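Local structure of B-type Cna protein (Enterococcus faecium, 6FWY) at residues F235-F249 with V259-L273. The protein is of unknown function, but as an LPXTG-anchored surface protein with a thioester domain it probably helps the bacterium attach to its targets. Numbering follows the deposited sequence.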
ATOM      1  N   PHE A 235     -26.521  -5.495  10.635  1.00 40.47           N
ATOM      2  CA  PHE A 235     -25.477  -6.148   9.832  1.00 39.72           C
ATOM      3  C   PHE A 235     -24.235  -5.277   9.677  1.00 39.52           C
ATOM      4  O   PHE A 235     -24.235  -4.101  10.045  1.00 39.75           O
ATOM      5  CB  PHE A 235     -26.025  -6.548   8.452  1.00 39.13           C
ATOM      6  CG  PHE A 235     -26.325  -5.388   7.534  1.00 38.89           C
ATOM      7  CD1 PHE A 235     -27.524  -4.700   7.618  1.00 39.60           C
ATOM      8  CD2 PHE A 235     -25.411  -5.004   6.564  1.00 38.94           C
ATOM      9  CE1 PHE A 235     -27.795  -3.621   6.773  1.00 40.03           C
ATOM     10  CE2 PHE A 235     -25.668  -3.936   5.708  1.00 39.29           C
ATOM     11  CZ  PHE A 235     -26.862  -3.243   5.811  1.00 39.96           C
ATOM     12  N   LYS A 236     -23.188  -5.889   9.133  1.00 38.71           N
ATOM     13  CA  LYS A 236     -21.987  -5.182   8.685  1.00 38.18           C
ATOM     14  C   LYS A 236     -21.517  -5.804   7.374  1.00 37.20           C
ATOM     15  O   LYS A 236     -21.959  -6.893   6.994  1.00 37.14           O
ATOM     16  CB  LYS A 236     -20.856  -5.276   9.713  1.00 38.38           C
ATOM     17  CG  LYS A 236     -20.427  -6.688  10.049  1.00 38.60           C
ATOM     18  CD  LYS A 236     -19.076  -6.818  10.693  1.00 39.90           C
ATOM     19  CE  LYS A 236     -18.715  -8.295  10.793  1.00 40.49           C
ATOM     20  NZ  LYS A 236     -17.518  -8.510  11.659  1.00 41.37           N
ATOM     21  N   GLY A 237     -20.601  -5.110   6.717  1.00 36.36           N
ATOM     22  CA  GLY A 237     -19.905  -5.611   5.546  1.00 36.48           C
ATOM     23  C   GLY A 237     -18.454  -5.820   5.890  1.00 36.64           C
ATOM     24  O   GLY A 237     -17.925  -5.117   6.745  1.00 37.12           O
ATOM     25  N   THR A 238     -17.821  -6.783   5.225  1.00 37.10           N
ATOM     26  CA  THR A 238     -16.369  -6.976   5.306  1.00 37.51           C
ATOM     27  C   THR A 238     -15.834  -6.887   3.884  1.00 37.61           C
ATOM     28  O   THR A 238     -16.026  -7.797   3.085  1.00 37.86           O
ATOM     29  CB  THR A 238     -15.985  -8.345   5.919  1.00 37.91           C
ATOM     30  OG1 THR A 238     -16.517  -8.452   7.252  1.00 38.49           O
ATOM     31  CG2 THR A 238     -14.473  -8.512   5.970  1.00 37.54           C
ATOM     32  N   ALA A 239     -15.148  -5.786   3.572  1.00 37.87           N
ATOM     33  CA  ALA A 239     -14.534  -5.613   2.256  1.00 37.36           C
ATOM     34  C   ALA A 239     -13.354  -6.563   2.101  1.00 37.31           C
ATOM     35  O   ALA A 239     -12.657  -6.877   3.065  1.00 37.46           O
ATOM     36  CB  ALA A 239     -14.117  -4.178   2.028  1.00 37.07           C
ATOM     37  N   ASN A 240     -13.176  -7.060   0.889  1.00 37.35           N
ATOM     38  CA  ASN A 240     -12.030  -7.858   0.535  1.00 37.99           C
ATOM     39  C   ASN A 240     -11.457  -7.190  -0.700  1.00 38.34           C
ATOM     40  O   ASN A 240     -12.070  -7.224  -1.777  1.00 38.87           O
ATOM     41  CB  ASN A 240     -12.412  -9.309   0.252  1.00 39.13           C
ATOM     42  CG  ASN A 240     -11.188 -10.210   0.119  1.00 40.12           C
ATOM     43  OD1 ASN A 240     -10.045  -9.790   0.384  1.00 41.17           O
ATOM     44  ND2 ASN A 240     -11.407 -11.440  -0.281  1.00 41.36           N
ATOM     45  N   VAL A 241     -10.303  -6.558  -0.517  1.00 37.71           N
ATOM     46  CA  VAL A 241      -9.743  -5.673  -1.515  1.00 38.03           C
ATOM     47  C   VAL A 241      -8.330  -6.056  -1.896  1.00 37.77           C
ATOM     48  O   VAL A 241      -7.662  -6.823  -1.218  1.00 37.72           O
ATOM     49  CB  VAL A 241      -9.759  -4.197  -1.060  1.00 37.70           C
ATOM     50  CG1 VAL A 241     -11.175  -3.772  -0.706  1.00 37.84           C
ATOM     51  CG2 VAL A 241      -8.802  -3.944   0.108  1.00 37.60           C
ATOM     52  N   SER A 242      -7.915  -5.507  -3.019  1.00 38.22           N
ATOM     53  CA  SER A 242      -6.560  -5.585  -3.490  1.00 38.60           C
ATOM     54  C   SER A 242      -5.868  -4.324  -2.971  1.00 38.43           C
ATOM     55  O   SER A 242      -6.452  -3.240  -3.032  1.00 39.56           O
ATOM     56  CB  SER A 242      -6.577  -5.602  -5.005  1.00 39.69           C
ATOM     57  OG  SER A 242      -5.306  -5.875  -5.497  1.00 41.22           O
ATOM     58  N   THR A 243      -4.656  -4.464  -2.437  1.00 37.23           N
ATOM     59  CA  THR A 243      -3.894  -3.330  -1.942  1.00 36.52           C
ATOM     60  C   THR A 243      -2.404  -3.543  -2.238  1.00 36.16           C
ATOM     61  O   THR A 243      -1.901  -4.662  -2.153  1.00 35.02           O
ATOM     62  CB  THR A 243      -4.161  -3.095  -0.421  1.00 36.56           C
ATOM     63  OG1 THR A 243      -3.667  -1.806  -0.011  1.00 35.54           O
ATOM     64  CG2 THR A 243      -3.528  -4.211   0.487  1.00 36.05           C
ATOM     65  N   THR A 244      -1.719  -2.467  -2.621  1.00 36.72           N
ATOM     66  CA  THR A 244      -0.272  -2.499  -2.909  1.00 36.54           C
ATOM     67  C   THR A 244       0.467  -1.697  -1.825  1.00 36.37           C
ATOM     68  O   THR A 244       0.393  -0.462  -1.788  1.00 37.26           O
ATOM     69  CB  THR A 244       0.010  -2.019  -4.353  1.00 37.39           C
ATOM     70  OG1 THR A 244      -0.687  -2.879  -5.276  1.00 37.41           O
ATOM     71  CG2 THR A 244       1.482  -2.082  -4.709  1.00 37.15           C
ATOM     72  N   ASN A 245       1.145  -2.423  -0.927  1.00 35.75           N
ATOM     73  CA  ASN A 245       1.827  -1.863   0.268  1.00 35.29           C
ATOM     74  C   ASN A 245       3.318  -2.250   0.280  1.00 34.70           C
ATOM     75  O   ASN A 245       3.705  -3.233  -0.355  1.00 33.76           O
ATOM     76  CB  ASN A 245       1.185  -2.417   1.560  1.00 34.93           C
ATOM     77  CG  ASN A 245      -0.322  -2.146   1.657  1.00 35.54           C
ATOM     78  OD1 ASN A 245      -0.934  -1.587   0.748  1.00 36.24           O
ATOM     79  ND2 ASN A 245      -0.909  -2.544   2.753  1.00 36.44           N
ATOM     80  N   PRO A 246       4.157  -1.486   0.996  1.00 34.68           N
ATOM     81  CA  PRO A 246       5.571  -1.828   1.061  1.00 34.23           C
ATOM     82  C   PRO A 246       5.857  -2.883   2.100  1.00 33.47           C
ATOM     83  O   PRO A 246       5.351  -2.792   3.215  1.00 33.32           O
ATOM     84  CB  PRO A 246       6.239  -0.497   1.450  1.00 34.94           C
ATOM     85  CG  PRO A 246       5.213   0.179   2.273  1.00 35.31           C
ATOM     86  CD  PRO A 246       3.887  -0.191   1.649  1.00 35.31           C
ATOM     87  N   PHE A 247       6.681  -3.862   1.747  1.00 32.87           N
ATOM     88  CA  PHE A 247       7.098  -4.925   2.670  1.00 32.64           C
ATOM     89  C   PHE A 247       8.612  -5.112   2.640  1.00 32.37           C
ATOM     90  O   PHE A 247       9.255  -4.893   1.616  1.00 31.93           O
ATOM     91  CB  PHE A 247       6.381  -6.235   2.342  1.00 33.05           C
ATOM     92  CG  PHE A 247       4.887  -6.147   2.473  1.00 32.71           C
ATOM     93  CD1 PHE A 247       4.276  -6.204   3.717  1.00 32.61           C
ATOM     94  CD2 PHE A 247       4.100  -5.984   1.350  1.00 33.74           C
ATOM     95  CE1 PHE A 247       2.900  -6.103   3.836  1.00 33.36           C
ATOM     96  CE2 PHE A 247       2.702  -5.912   1.446  1.00 34.27           C
ATOM     97  CZ  PHE A 247       2.100  -5.970   2.696  1.00 33.91           C
ATOM     98  N   THR A 248       9.163  -5.511   3.779  1.00 32.53           N
ATOM     99  CA  THR A 248      10.595  -5.738   3.914  1.00 32.53           C
ATOM    100  C   THR A 248      10.881  -7.221   3.957  1.00 32.72           C
ATOM    101  O   THR A 248      10.081  -8.009   4.495  1.00 33.74           O
ATOM    102  CB  THR A 248      11.149  -5.120   5.205  1.00 32.93           C
ATOM    103  OG1 THR A 248      10.510  -5.747   6.327  1.00 33.10           O
ATOM    104  CG2 THR A 248      10.894  -3.609   5.227  1.00 32.77           C
ATOM    105  N   PHE A 249      12.037  -7.586   3.408  1.00 32.36           N
ATOM    106  CA  PHE A 249      12.487  -8.958   3.324  1.00 32.74           C
ATOM    107  C   PHE A 249      13.891  -9.176   3.885  1.00 32.89           C
ATOM    108  O   PHE A 249      14.749  -8.300   3.808  1.00 30.81           O
ATOM    109  CB  PHE A 249      12.387  -9.438   1.881  1.00 33.34           C
ATOM    110  CG  PHE A 249      10.973  -9.490   1.388  1.00 33.95           C
ATOM    111  CD1 PHE A 249      10.140 -10.564   1.686  1.00 34.40           C
ATOM    112  CD2 PHE A 249      10.446  -8.404   0.708  1.00 33.42           C
ATOM    113  CE1 PHE A 249       8.839 -10.590   1.252  1.00 34.59           C
ATOM    114  CE2 PHE A 249       9.117  -8.415   0.293  1.00 34.12           C
ATOM    115  CZ  PHE A 249       8.319  -9.520   0.563  1.00 34.01           C
ATOM    116  N   VAL A 259      13.240  -3.635   0.621  1.00 32.24           N
ATOM    117  CA  VAL A 259      11.853  -3.195   0.702  1.00 32.11           C
ATOM    118  C   VAL A 259      11.317  -3.067  -0.722  1.00 32.02           C
ATOM    119  O   VAL A 259      12.029  -2.660  -1.628  1.00 31.79           O
ATOM    120  CB  VAL A 259      11.696  -1.863   1.510  1.00 32.22           C
ATOM    121  CG1 VAL A 259      12.428  -0.688   0.824  1.00 32.05           C
ATOM    122  CG2 VAL A 259      10.220  -1.547   1.746  1.00 32.54           C
ATOM    123  N   VAL A 260      10.056  -3.431  -0.904  1.00 32.92           N
ATOM    124  CA  VAL A 260       9.426  -3.496  -2.237  1.00 33.35           C
ATOM    125  C   VAL A 260       7.906  -3.420  -2.087  1.00 32.79           C
ATOM    126  O   VAL A 260       7.356  -3.889  -1.105  1.00 31.64           O
ATOM    127  CB  VAL A 260       9.855  -4.768  -3.032  1.00 33.41           C
ATOM    128  CG1 VAL A 260       9.474  -6.039  -2.320  1.00 33.04           C
ATOM    129  CG2 VAL A 260       9.293  -4.773  -4.447  1.00 34.44           C
ATOM    130  N   MET A 261       7.252  -2.786  -3.058  1.00 33.64           N
ATOM    131  CA  MET A 261       5.807  -2.690  -3.106  1.00 34.51           C
ATOM    132  C   MET A 261       5.261  -4.015  -3.618  1.00 35.06           C
ATOM    133  O   MET A 261       5.674  -4.488  -4.661  1.00 34.14           O
ATOM    134  CB  MET A 261       5.373  -1.552  -4.028  1.00 35.84           C
ATOM    135  CG  MET A 261       5.776  -0.171  -3.507  1.00 36.24           C
ATOM    136  SD  MET A 261       4.933   0.369  -2.005  1.00 35.79           S
ATOM    137  CE  MET A 261       3.432   1.026  -2.715  1.00 37.37           C
ATOM    138  N   ILE A 262       4.360  -4.611  -2.845  1.00 34.64           N
ATOM    139  CA  ILE A 262       3.692  -5.852  -3.239  1.00 35.67           C
ATOM    140  C   ILE A 262       2.176  -5.708  -3.195  1.00 35.95           C
ATOM    141  O   ILE A 262       1.615  -5.216  -2.214  1.00 35.33           O
ATOM    142  CB  ILE A 262       4.150  -7.036  -2.366  1.00 35.69           C
ATOM    143  CG1 ILE A 262       5.659  -7.240  -2.566  1.00 36.37           C
ATOM    144  CG2 ILE A 262       3.373  -8.309  -2.713  1.00 36.30           C
ATOM    145  CD1 ILE A 262       6.267  -8.273  -1.669  1.00 36.07           C
ATOM    146  N   THR A 263       1.537  -6.157  -4.270  1.00 36.63           N
ATOM    147  CA  THR A 263       0.083  -6.241  -4.358  1.00 37.02           C
ATOM    148  C   THR A 263      -0.344  -7.477  -3.560  1.00 36.29           C
ATOM    149  O   THR A 263       0.128  -8.570  -3.810  1.00 36.55           O
ATOM    150  CB  THR A 263      -0.367  -6.308  -5.840  1.00 38.27           C
ATOM    151  OG1 THR A 263       0.109  -5.133  -6.507  1.00 39.19           O
ATOM    152  CG2 THR A 263      -1.893  -6.382  -5.995  1.00 38.62           C
ATOM    153  N   THR A 264      -1.199  -7.266  -2.565  1.00 35.76           N
ATOM    154  CA  THR A 264      -1.748  -8.346  -1.736  1.00 35.52           C
ATOM    155  C   THR A 264      -3.231  -8.054  -1.455  1.00 35.31           C
ATOM    156  O   THR A 264      -3.799  -7.133  -2.044  1.00 35.41           O
ATOM    157  CB  THR A 264      -0.919  -8.533  -0.440  1.00 35.15           C
ATOM    158  OG1 THR A 264      -1.413  -9.660   0.312  1.00 34.27           O
ATOM    159  CG2 THR A 264      -0.933  -7.223   0.438  1.00 34.10           C
ATOM    160  N   SER A 265      -3.865  -8.851  -0.601  1.00 35.70           N
ATOM    161  CA  SER A 265      -5.274  -8.627  -0.212  1.00 36.05           C
ATOM    162  C   SER A 265      -5.362  -8.048   1.194  1.00 35.77           C
ATOM    163  O   SER A 265      -4.425  -8.197   2.000  1.00 36.23           O
ATOM    164  CB  SER A 265      -6.090  -9.922  -0.269  1.00 36.92           C
ATOM    165  OG  SER A 265      -5.411 -10.950   0.417  1.00 37.66           O
ATOM    166  N   GLU A 266      -6.482  -7.377   1.461  1.00 35.58           N
ATOM    167  CA  GLU A 266      -6.824  -6.878   2.787  1.00 35.77           C
ATOM    168  C   GLU A 266      -8.325  -7.053   3.039  1.00 35.22           C
ATOM    169  O   GLU A 266      -9.135  -6.788   2.160  1.00 35.55           O
ATOM    170  CB  GLU A 266      -6.438  -5.394   2.926  1.00 35.67           C
ATOM    171  CG  GLU A 266      -6.816  -4.747   4.257  1.00 35.85           C
ATOM    172  CD  GLU A 266      -6.452  -3.268   4.317  1.00 37.54           C
ATOM    173  OE1 GLU A 266      -5.931  -2.725   3.317  1.00 37.20           O
ATOM    174  OE2 GLU A 266      -6.642  -2.632   5.393  1.00 39.37           O
ATOM    175  N   THR A 267      -8.677  -7.488   4.246  1.00 35.30           N
ATOM    176  CA  THR A 267     -10.069  -7.489   4.713  1.00 35.79           C
ATOM    177  C   THR A 267     -10.288  -6.338   5.713  1.00 35.75           C
ATOM    178  O   THR A 267      -9.421  -6.052   6.526  1.00 34.46           O
ATOM    179  CB  THR A 267     -10.458  -8.809   5.394  1.00 36.69           C
ATOM    180  OG1 THR A 267      -9.533  -9.093   6.449  1.00 38.09           O
ATOM    181  CG2 THR A 267     -10.491  -9.968   4.405  1.00 36.91           C
ATOM    182  N   LYS A 268     -11.441  -5.691   5.628  1.00 35.77           N
ATOM    183  CA  LYS A 268     -11.770  -4.574   6.490  1.00 36.33           C
ATOM    184  C   LYS A 268     -13.270  -4.399   6.664  1.00 36.18           C
ATOM    185  O   LYS A 268     -14.004  -4.381   5.682  1.00 36.77           O
ATOM    186  CB  LYS A 268     -11.181  -3.277   5.934  1.00 36.67           C
ATOM    187  CG  LYS A 268     -11.280  -2.090   6.905  1.00 37.28           C
ATOM    188  CD  LYS A 268     -10.306  -0.988   6.512  1.00 38.21           C
ATOM    189  CE  LYS A 268     -10.461   0.212   7.413  1.00 39.31           C
ATOM    190  NZ  LYS A 268      -9.145   0.924   7.406  1.00 40.88           N
ATOM    191  N   ASP A 269     -13.701  -4.247   7.914  1.00 36.82           N
ATOM    192  CA  ASP A 269     -15.111  -4.099   8.268  1.00 37.50           C
ATOM    193  C   ASP A 269     -15.645  -2.685   8.081  1.00 37.85           C
ATOM    194  O   ASP A 269     -14.938  -1.706   8.324  1.00 37.48           O
ATOM    195  CB  ASP A 269     -15.353  -4.480   9.735  1.00 39.28           C
ATOM    196  CG  ASP A 269     -15.328  -5.974   9.970  1.00 39.85           C
ATOM    197  OD1 ASP A 269     -15.144  -6.733   9.010  1.00 39.78           O
ATOM    198  OD2 ASP A 269     -15.521  -6.405  11.130  1.00 41.74           O
ATOM    199  N   SER A 270     -16.917  -2.603   7.688  1.00 37.56           N
ATOM    200  CA  SER A 270     -17.700  -1.386   7.773  1.00 37.98           C
ATOM    201  C   SER A 270     -18.115  -1.175   9.225  1.00 38.61           C
ATOM    202  O   SER A 270     -17.886  -2.032  10.068  1.00 38.29           O
ATOM    203  CB  SER A 270     -18.981  -1.536   6.927  1.00 37.70           C
ATOM    204  OG  SER A 270     -19.896  -2.433   7.541  1.00 36.86           O
ATOM    205  N   LYS A 271     -18.805  -0.079   9.482  1.00 39.22           N
ATOM    206  CA  LYS A 271     -19.576   0.042  10.711  1.00 41.09           C
ATOM    207  C   LYS A 271     -20.804  -0.891  10.750  1.00 40.93           C
ATOM    208  O   LYS A 271     -21.202  -1.473   9.739  1.00 40.44           O
ATOM    209  CB  LYS A 271     -20.057   1.484  10.885  1.00 42.97           C
ATOM    210  CG  LYS A 271     -18.932   2.502  10.968  1.00 43.49           C
ATOM    211  CD  LYS A 271     -19.393   3.879  10.513  1.00 45.21           C
ATOM    212  CE  LYS A 271     -18.223   4.858  10.530  1.00 46.72           C
ATOM    213  NZ  LYS A 271     -18.727   6.209  10.893  1.00 49.33           N
ATOM    214  N   SER A 272     -21.389  -1.011  11.931  1.00 41.93           N
ATOM    215  CA  SER A 272     -22.632  -1.719  12.136  1.00 42.65           C
ATOM    216  C   SER A 272     -23.814  -0.859  11.675  1.00 43.35           C
ATOM    217  O   SER A 272     -23.889   0.319  12.003  1.00 45.52           O
ATOM    218  CB  SER A 272     -22.794  -2.070  13.613  1.00 44.03           C
ATOM    219  OG  SER A 272     -23.978  -2.844  13.818  1.00 44.47           O
ATOM    220  N   LEU A 273     -24.717  -1.458  10.915  1.00 42.76           N
ATOM    221  CA  LEU A 273     -25.920  -0.787  10.401  1.00 43.16           C
ATOM    222  C   LEU A 273     -27.162  -1.487  10.890  1.00 42.90           C
ATOM    223  O   LEU A 273     -27.131  -2.690  11.094  1.00 42.64           O
ATOM    224  CB  LEU A 273     -25.896  -0.823   8.875  1.00 42.38           C
ATOM    225  CG  LEU A 273     -24.707  -0.063   8.282  1.00 42.49           C
ATOM    226  CD1 LEU A 273     -23.922  -0.920   7.314  1.00 41.59           C
ATOM    227  CD2 LEU A 273     -25.209   1.209   7.623  1.00 43.47           C
TER
HETATM  228  O   HOH W   1      -3.597  -1.320   3.062  1.00 34.76           O
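One face of the Phe235 ring carries Leu273: CB of Leu273 lies 4.2 Å from the ring centroid, a CH-pi contact displaced toward the rim, while the ring of Tyr177 meets Phe235 edge-to-face. At the far end the Phe249 ring is met at its edge, near its plane, by CD1 of Ile262 and CG1 of Val260, the former 3.3 Å from Phe249 CZ. Phe247 likewise takes CB of Ile262 at its edge. The Asp269 carboxylate is held by both oxygens, each approached from above its plane: OD1 accepts from Thr238 OG1 at 2.8 Å, and OD2 forms a salt bridge with Lys236 NZ at 2.9 Å. Extension of the Lys236 chain beyond CG carries its ammonium over to Asp269. Nearby, Ser270 OG lies between its backbone N and carbonyl carbon (chi1 72°), where it accepts the Gly237 N-H at 2.9 Å, nearly straight at 176°, and donates to Lys271 O; this side-chain bond spans the point where the pairing shifts by one residue. In the middle, a water donates to both Thr243 OG1 and Glu266 OE1, the latter 2.7 Å away; Lys183 and Thr157 also bind these two oxygens, respectively. Thr244 OG1 and Thr263 OG1 share a 2.7 Å hydrogen bond across a non-hydrogen-bonded pair. The alternating backbone bonds and strand axes at 163° define a long, twisted antiparallel beta hairpin; its strand 231-250 pairs with strand 67-73 near one end and strand 185-191 near the other, so the hairpin spans both parts of this elongated thioester-domain protein.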